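Local coordinates for putative ManD family dehydratase (Pantoea ananatis, PDB 3T6C), which catalyses, at a low rate in vitro, the magnesium-dependent dehydration of D-gluconate to 2-dehydro-3-deoxy-D-gluconate, at residues Ala335-Ser349 with Asn361-Glu375. Residues are numbered along the deposited sequence; the frame is centred on the assembly and turned at random.
Sequences AIYSELNGVRTAWHS and NMHLDLSSPNFGIQE. With GCO (D-gluconic acid), chain D.
At the gluconate pocket, Ser349 N donates an almost straight bond (2.9 Å, 174°) to Glu375 OE1, meeting it from above the carboxylate plane. Glu375 suits this place because its extended chain spans from backbone to ligand: OE1 also forms a salt bridge with Arg319, while OE2, hydrogen-bonded to His150 NE2, lies 2.5 Å from GCO O1A. Beside it, His348 NE2 donates to GCO O5 (2.8 Å), and its ND1 is hydrogen-bonded to His321. Glu375 ends strand 374-375 and His348 lies just beyond strand 344-345, on the C-terminal side of the barrel, where enolase-superfamily active sites lie. Against helix 355-367, the Trp347 indole slides past the Asp365 carboxylate in the opposite direction, planes 12° apart, with Trp347 CD1 3.1 Å from Asp365 OD1; NE1 instead donates to a water that in turn donates to Thr345 OG1 and Ser368 OG. Asp365 OD2 accepts Gln374 NE2 at 2.6 Å through its syn lone pair. Farther from the ligand, Asn370 suits its place because the two N-H of its amide link helix 328-340, through Ala335 O, to Val343 O (3.0 Å from ND2) just after the Schellman turn at Gly342. Thr345 N donates to Asn370 O, and Thr345 O accepts from Ile373 N and, weakly, Gly372 N.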
loop_
_atom_site.group_PDB
_atom_site.type_symbol
_atom_site.label_atom_id
_atom_site.label_comp_id
_atom_site.label_asym_id
_atom_site.label_seq_id
_atom_site.Cartn_x
_atom_site.Cartn_y
_atom_site.Cartn_z
ATOM N N ALA A 335 25.208 -10.029 4.435
ATOM C CA ALA A 335 24.873 -11.406 4.771
ATOM C C ALA A 335 23.879 -11.431 5.952
ATOM O O ALA A 335 22.932 -12.209 5.964
ATOM C CB ALA A 335 26.158 -12.168 5.103
ATOM N N ILE A 336 24.131 -10.609 6.959
ATOM C CA ILE A 336 23.236 -10.488 8.138
ATOM C C ILE A 336 21.866 -9.902 7.758
ATOM O O ILE A 336 20.808 -10.419 8.183
ATOM C CB ILE A 336 23.917 -9.649 9.219
ATOM C CG1 ILE A 336 25.005 -10.513 9.875
ATOM C CG2 ILE A 336 22.849 -9.129 10.246
ATOM C CD1 ILE A 336 25.956 -9.717 10.775
ATOM N N TYR A 337 21.870 -8.870 6.941
ATOM C CA TYR A 337 20.584 -8.295 6.508
ATOM C C TYR A 337 19.754 -9.359 5.756
ATOM O O TYR A 337 18.544 -9.466 5.930
ATOM C CB TYR A 337 20.860 -7.078 5.601
ATOM C CG TYR A 337 19.693 -6.122 5.578
ATOM C CD1 TYR A 337 19.604 -5.133 6.546
ATOM C CD2 TYR A 337 18.703 -6.214 4.610
ATOM C CE1 TYR A 337 18.532 -4.270 6.602
ATOM C CE2 TYR A 337 17.600 -5.353 4.672
ATOM C CZ TYR A 337 17.521 -4.410 5.671
ATOM O OH TYR A 337 16.451 -3.532 5.694
ATOM N N SER A 338 20.434 -10.167 4.949
ATOM C CA SER A 338 19.791 -11.286 4.246
ATOM C C SER A 338 19.280 -12.335 5.227
ATOM O O SER A 338 18.098 -12.783 5.123
ATOM C CB SER A 338 20.793 -11.922 3.260
ATOM O OG SER A 338 21.184 -10.951 2.305
ATOM N N GLU A 339 20.119 -12.696 6.210
ATOM C CA GLU A 339 19.770 -13.719 7.184
ATOM C C GLU A 339 18.447 -13.401 7.865
ATOM O O GLU A 339 17.581 -14.278 8.042
ATOM C CB GLU A 339 20.908 -13.763 8.242
ATOM C CG GLU A 339 20.648 -14.755 9.396
ATOM C CD GLU A 339 21.691 -14.635 10.523
ATOM O OE1 GLU A 339 22.759 -14.005 10.333
ATOM O OE2 GLU A 339 21.396 -15.146 11.615
ATOM N N LEU A 340 18.289 -12.154 8.286
ATOM C CA LEU A 340 17.087 -11.780 9.053
ATOM C C LEU A 340 15.841 -11.707 8.161
ATOM O O LEU A 340 14.716 -11.676 8.673
ATOM C CB LEU A 340 17.336 -10.459 9.803
ATOM C CG LEU A 340 18.057 -10.484 11.188
ATOM C CD1 LEU A 340 19.268 -11.402 11.218
ATOM C CD2 LEU A 340 18.458 -9.076 11.645
ATOM N N ASN A 341 16.047 -11.639 6.843
ATOM C CA ASN A 341 14.957 -11.725 5.843
ATOM C C ASN A 341 14.771 -13.115 5.247
ATOM O O ASN A 341 14.045 -13.261 4.275
ATOM C CB ASN A 341 15.188 -10.653 4.747
ATOM C CG ASN A 341 14.764 -9.302 5.248
ATOM O OD1 ASN A 341 13.542 -9.049 5.350
ATOM N ND2 ASN A 341 15.739 -8.447 5.640
ATOM N N GLY A 342 15.504 -14.116 5.748
ATOM C CA GLY A 342 15.357 -15.469 5.184
ATOM C C GLY A 342 15.989 -15.653 3.819
ATOM O O GLY A 342 15.704 -16.654 3.106
ATOM N N VAL A 343 16.888 -14.731 3.445
ATOM C CA VAL A 343 17.573 -14.809 2.146
ATOM C C VAL A 343 18.975 -15.405 2.353
ATOM O O VAL A 343 19.620 -15.099 3.359
ATOM C CB VAL A 343 17.689 -13.367 1.585
ATOM C CG1 VAL A 343 18.602 -13.353 0.319
ATOM C CG2 VAL A 343 16.279 -12.869 1.218
ATOM N N ARG A 344 19.456 -16.242 1.427
ATOM C CA ARG A 344 20.770 -16.846 1.636
ATOM C C ARG A 344 21.870 -16.243 0.749
ATOM O O ARG A 344 21.591 -15.506 -0.189
ATOM C CB ARG A 344 20.690 -18.379 1.411
ATOM C CG ARG A 344 19.720 -19.026 2.426
ATOM C CD ARG A 344 19.938 -20.542 2.531
ATOM N NE ARG A 344 19.495 -21.214 1.330
ATOM C CZ ARG A 344 19.633 -22.523 1.178
ATOM N NH1 ARG A 344 20.203 -23.247 2.139
ATOM N NH2 ARG A 344 19.236 -23.131 0.055
ATOM N N THR A 345 23.118 -16.600 1.031
ATOM C CA THR A 345 24.251 -15.985 0.286
ATOM C C THR A 345 24.727 -16.881 -0.857
ATOM O O THR A 345 24.737 -18.130 -0.733
ATOM C CB THR A 345 25.452 -15.641 1.221
ATOM O OG1 THR A 345 26.094 -16.866 1.626
ATOM C CG2 THR A 345 24.979 -14.886 2.455
ATOM N N ALA A 346 24.998 -16.266 -2.020
ATOM C CA ALA A 346 25.728 -16.964 -3.076
ATOM C C ALA A 346 26.686 -15.919 -3.648
ATOM O O ALA A 346 26.513 -15.473 -4.814
ATOM C CB ALA A 346 24.638 -17.378 -4.135
ATOM N N TRP A 347 27.851 -15.768 -3.035
ATOM C CA TRP A 347 28.766 -14.716 -3.521
ATOM C C TRP A 347 29.279 -15.063 -4.906
ATOM O O TRP A 347 29.597 -16.214 -5.199
ATOM C CB TRP A 347 29.963 -14.552 -2.554
ATOM C CG TRP A 347 29.566 -14.349 -1.096
ATOM C CD1 TRP A 347 29.912 -15.149 -0.043
ATOM C CD2 TRP A 347 28.771 -13.304 -0.556
ATOM N NE1 TRP A 347 29.396 -14.657 1.129
ATOM C CE2 TRP A 347 28.676 -13.538 0.851
ATOM C CE3 TRP A 347 28.124 -12.180 -1.107
ATOM C CZ2 TRP A 347 28.030 -12.666 1.715
ATOM C CZ3 TRP A 347 27.419 -11.332 -0.227
ATOM C CH2 TRP A 347 27.391 -11.586 1.159
ATOM N N HIS A 348 29.421 -14.015 -5.731
ATOM C CA HIS A 348 29.989 -14.175 -7.106
ATOM C C HIS A 348 31.462 -14.572 -7.040
ATOM O O HIS A 348 32.256 -13.974 -6.274
ATOM C CB HIS A 348 29.769 -12.841 -7.807
ATOM C CG HIS A 348 30.397 -12.725 -9.177
ATOM N ND1 HIS A 348 31.611 -12.091 -9.365
ATOM C CD2 HIS A 348 29.972 -13.097 -10.412
ATOM C CE1 HIS A 348 31.917 -12.097 -10.658
ATOM N NE2 HIS A 348 30.926 -12.666 -11.318
ATOM N N SER A 349 31.793 -15.681 -7.716
ATOM C CA SER A 349 33.180 -16.161 -7.696
ATOM C C SER A 349 33.587 -16.992 -8.923
ATOM O O SER A 349 33.771 -18.201 -8.783
ATOM C CB SER A 349 33.346 -16.986 -6.424
ATOM O OG SER A 349 34.730 -17.074 -6.109
ATOM N N ASN A 361 35.390 -14.839 0.370
ATOM C CA ASN A 361 34.046 -15.419 0.172
ATOM C C ASN A 361 33.860 -16.604 1.103
ATOM O O ASN A 361 32.812 -16.766 1.745
ATOM C CB ASN A 361 33.834 -15.961 -1.236
ATOM C CG ASN A 361 33.720 -14.898 -2.282
ATOM O OD1 ASN A 361 33.421 -13.730 -2.010
ATOM N ND2 ASN A 361 33.860 -15.336 -3.552
ATOM N N MET A 362 34.877 -17.471 1.159
ATOM C CA MET A 362 34.722 -18.727 1.874
ATOM C C MET A 362 34.747 -18.538 3.406
ATOM O O MET A 362 34.117 -19.324 4.116
ATOM C CB MET A 362 35.788 -19.735 1.417
ATOM C CG MET A 362 35.401 -20.254 0.035
ATOM S SD MET A 362 36.550 -21.475 -0.529
ATOM C CE MET A 362 35.841 -21.829 -2.165
ATOM N N HIS A 363 35.492 -17.531 3.898
ATOM C CA HIS A 363 35.473 -17.228 5.326
ATOM C C HIS A 363 34.106 -16.699 5.755
ATOM O O HIS A 363 33.609 -17.082 6.815
ATOM C CB HIS A 363 36.586 -16.270 5.691
ATOM C CG HIS A 363 37.926 -16.935 5.798
ATOM N ND1 HIS A 363 38.760 -16.765 6.889
ATOM C CD2 HIS A 363 38.577 -17.769 4.951
ATOM C CE1 HIS A 363 39.875 -17.457 6.703
ATOM N NE2 HIS A 363 39.799 -18.065 5.528
ATOM N N LEU A 364 33.502 -15.853 4.931
ATOM C CA LEU A 364 32.089 -15.474 5.137
ATOM C C LEU A 364 31.198 -16.701 5.065
ATOM O O LEU A 364 30.338 -16.895 5.942
ATOM C CB LEU A 364 31.643 -14.446 4.095
ATOM C CG LEU A 364 32.196 -13.024 4.352
ATOM C CD1 LEU A 364 32.326 -12.311 2.993
ATOM C CD2 LEU A 364 31.255 -12.276 5.280
ATOM N N ASP A 365 31.365 -17.518 4.030
ATOM C CA ASP A 365 30.546 -18.714 3.898
ATOM C C ASP A 365 30.598 -19.611 5.117
ATOM O O ASP A 365 29.558 -20.113 5.548
ATOM C CB ASP A 365 31.028 -19.568 2.720
ATOM C CG ASP A 365 30.797 -18.935 1.360
ATOM O OD1 ASP A 365 29.935 -18.047 1.181
ATOM O OD2 ASP A 365 31.509 -19.404 0.416
ATOM N N LEU A 366 31.799 -19.847 5.670
ATOM C CA LEU A 366 31.905 -20.693 6.862
ATOM C C LEU A 366 31.176 -20.133 8.081
ATOM O O LEU A 366 30.670 -20.946 8.902
ATOM C CB LEU A 366 33.373 -20.936 7.209
ATOM C CG LEU A 366 34.064 -21.891 6.261
ATOM C CD1 LEU A 366 35.558 -21.879 6.589
ATOM C CD2 LEU A 366 33.530 -23.317 6.494
ATOM N N SER A 367 31.149 -18.796 8.214
ATOM C CA SER A 367 30.638 -18.163 9.430
ATOM C C SER A 367 29.190 -17.695 9.333
ATOM O O SER A 367 28.635 -17.162 10.316
ATOM C CB SER A 367 31.576 -17.021 9.865
ATOM O OG SER A 367 31.701 -16.078 8.810
ATOM N N SER A 368 28.562 -17.866 8.155
ATOM C CA SER A 368 27.174 -17.400 7.976
ATOM C C SER A 368 26.139 -18.491 8.165
ATOM O O SER A 368 26.151 -19.483 7.450
ATOM C CB SER A 368 27.002 -16.885 6.519
ATOM O OG SER A 368 27.683 -15.677 6.333
ATOM N N PRO A 369 25.168 -18.274 9.072
ATOM C CA PRO A 369 24.149 -19.323 9.196
ATOM C C PRO A 369 23.366 -19.530 7.877
ATOM O O PRO A 369 22.949 -20.646 7.554
ATOM C CB PRO A 369 23.186 -18.794 10.269
ATOM C CG PRO A 369 23.847 -17.651 10.877
ATOM C CD PRO A 369 24.985 -17.159 10.017
ATOM N N ASN A 370 23.197 -18.430 7.147
ATOM C CA ASN A 370 22.437 -18.374 5.915
ATOM C C ASN A 370 23.248 -18.645 4.654
ATOM O O ASN A 370 22.886 -18.120 3.598
ATOM C CB ASN A 370 21.641 -17.084 5.783
ATOM C CG ASN A 370 22.518 -15.884 5.777
ATOM O OD1 ASN A 370 23.508 -15.805 6.503
ATOM N ND2 ASN A 370 22.136 -14.889 4.989
ATOM N N PHE A 371 24.397 -19.280 4.760
ATOM C CA PHE A 371 25.108 -19.670 3.530
ATOM C C PHE A 371 24.217 -20.444 2.571
ATOM O O PHE A 371 23.493 -21.369 2.999
ATOM C CB PHE A 371 26.277 -20.591 3.916
ATOM C CG PHE A 371 26.962 -21.218 2.724
ATOM C CD1 PHE A 371 27.656 -20.451 1.789
ATOM C CD2 PHE A 371 26.857 -22.596 2.540
ATOM C CE1 PHE A 371 28.286 -21.114 0.666
ATOM C CE2 PHE A 371 27.454 -23.237 1.447
ATOM C CZ PHE A 371 28.181 -22.451 0.528
ATOM N N GLY A 372 24.122 -19.968 1.309
ATOM C CA GLY A 372 23.467 -20.748 0.255
ATOM C C GLY A 372 24.266 -21.706 -0.619
ATOM O O GLY A 372 24.138 -22.916 -0.536
ATOM N N ILE A 373 25.211 -21.140 -1.363
ATOM C CA ILE A 373 26.050 -21.967 -2.229
ATOM C C ILE A 373 27.290 -21.142 -2.565
ATOM O O ILE A 373 27.230 -19.903 -2.487
ATOM C CB ILE A 373 25.258 -22.442 -3.494
ATOM C CG1 ILE A 373 26.011 -23.570 -4.202
ATOM C CG2 ILE A 373 25.059 -21.275 -4.476
ATOM C CD1 ILE A 373 26.091 -24.866 -3.325
ATOM N N GLN A 374 28.387 -21.819 -2.950
ATOM C CA GLN A 374 29.562 -21.056 -3.431
ATOM C C GLN A 374 29.945 -21.439 -4.858
ATOM O O GLN A 374 30.416 -22.541 -5.109
ATOM C CB GLN A 374 30.757 -21.311 -2.507
ATOM C CG GLN A 374 31.986 -20.395 -2.811
ATOM C CD GLN A 374 31.571 -18.928 -2.960
ATOM O OE1 GLN A 374 31.511 -18.410 -4.100
ATOM N NE2 GLN A 374 31.220 -18.274 -1.854
ATOM N N GLU A 375 29.760 -20.503 -5.786
ATOM C CA GLU A 375 30.269 -20.633 -7.142
ATOM C C GLU A 375 31.751 -20.919 -7.118
ATOM O O GLU A 375 32.467 -20.315 -6.303
ATOM C CB GLU A 375 30.063 -19.292 -7.832
ATOM C CG GLU A 375 30.348 -19.342 -9.331
ATOM C CD GLU A 375 29.968 -18.056 -10.024
ATOM O OE1 GLU A 375 29.804 -17.021 -9.381
ATOM O OE2 GLU A 375 29.829 -18.067 -11.270
HETATM C C1 GCO D . 28.836 -15.449 -13.123
HETATM C C2 GCO D . 28.944 -14.165 -13.856
HETATM C C3 GCO D . 30.226 -13.987 -14.646
HETATM C C4 GCO D . 30.369 -12.556 -15.122
HETATM C C5 GCO D . 31.820 -12.143 -15.077
HETATM C C6 GCO D . 32.055 -10.709 -15.517
HETATM O O1A GCO D . 29.857 -16.106 -12.764
HETATM O O1B GCO D . 27.683 -15.813 -12.722
HETATM O O2 GCO D . 27.728 -13.907 -14.507
HETATM O O3 GCO D . 30.162 -14.884 -15.691
HETATM O O4 GCO D . 29.874 -12.490 -16.447
HETATM O O5 GCO D . 32.278 -12.302 -13.786
HETATM O O6 GCO D . 33.404 -10.288 -15.447
HETATM O O HOH W 1 21.582 -22.606 4.636
HETATM O O HOH W 2 27.783 -17.593 -0.570
HETATM O O HOH W 3 28.262 -15.975 3.513
HETATM O O HOH W 4 27.966 -18.393 -4.965
HETATM O O HOH W 5 32.765 -12.178 -4.226
HETATM O O HOH W 6 35.083 -19.804 -5.482
#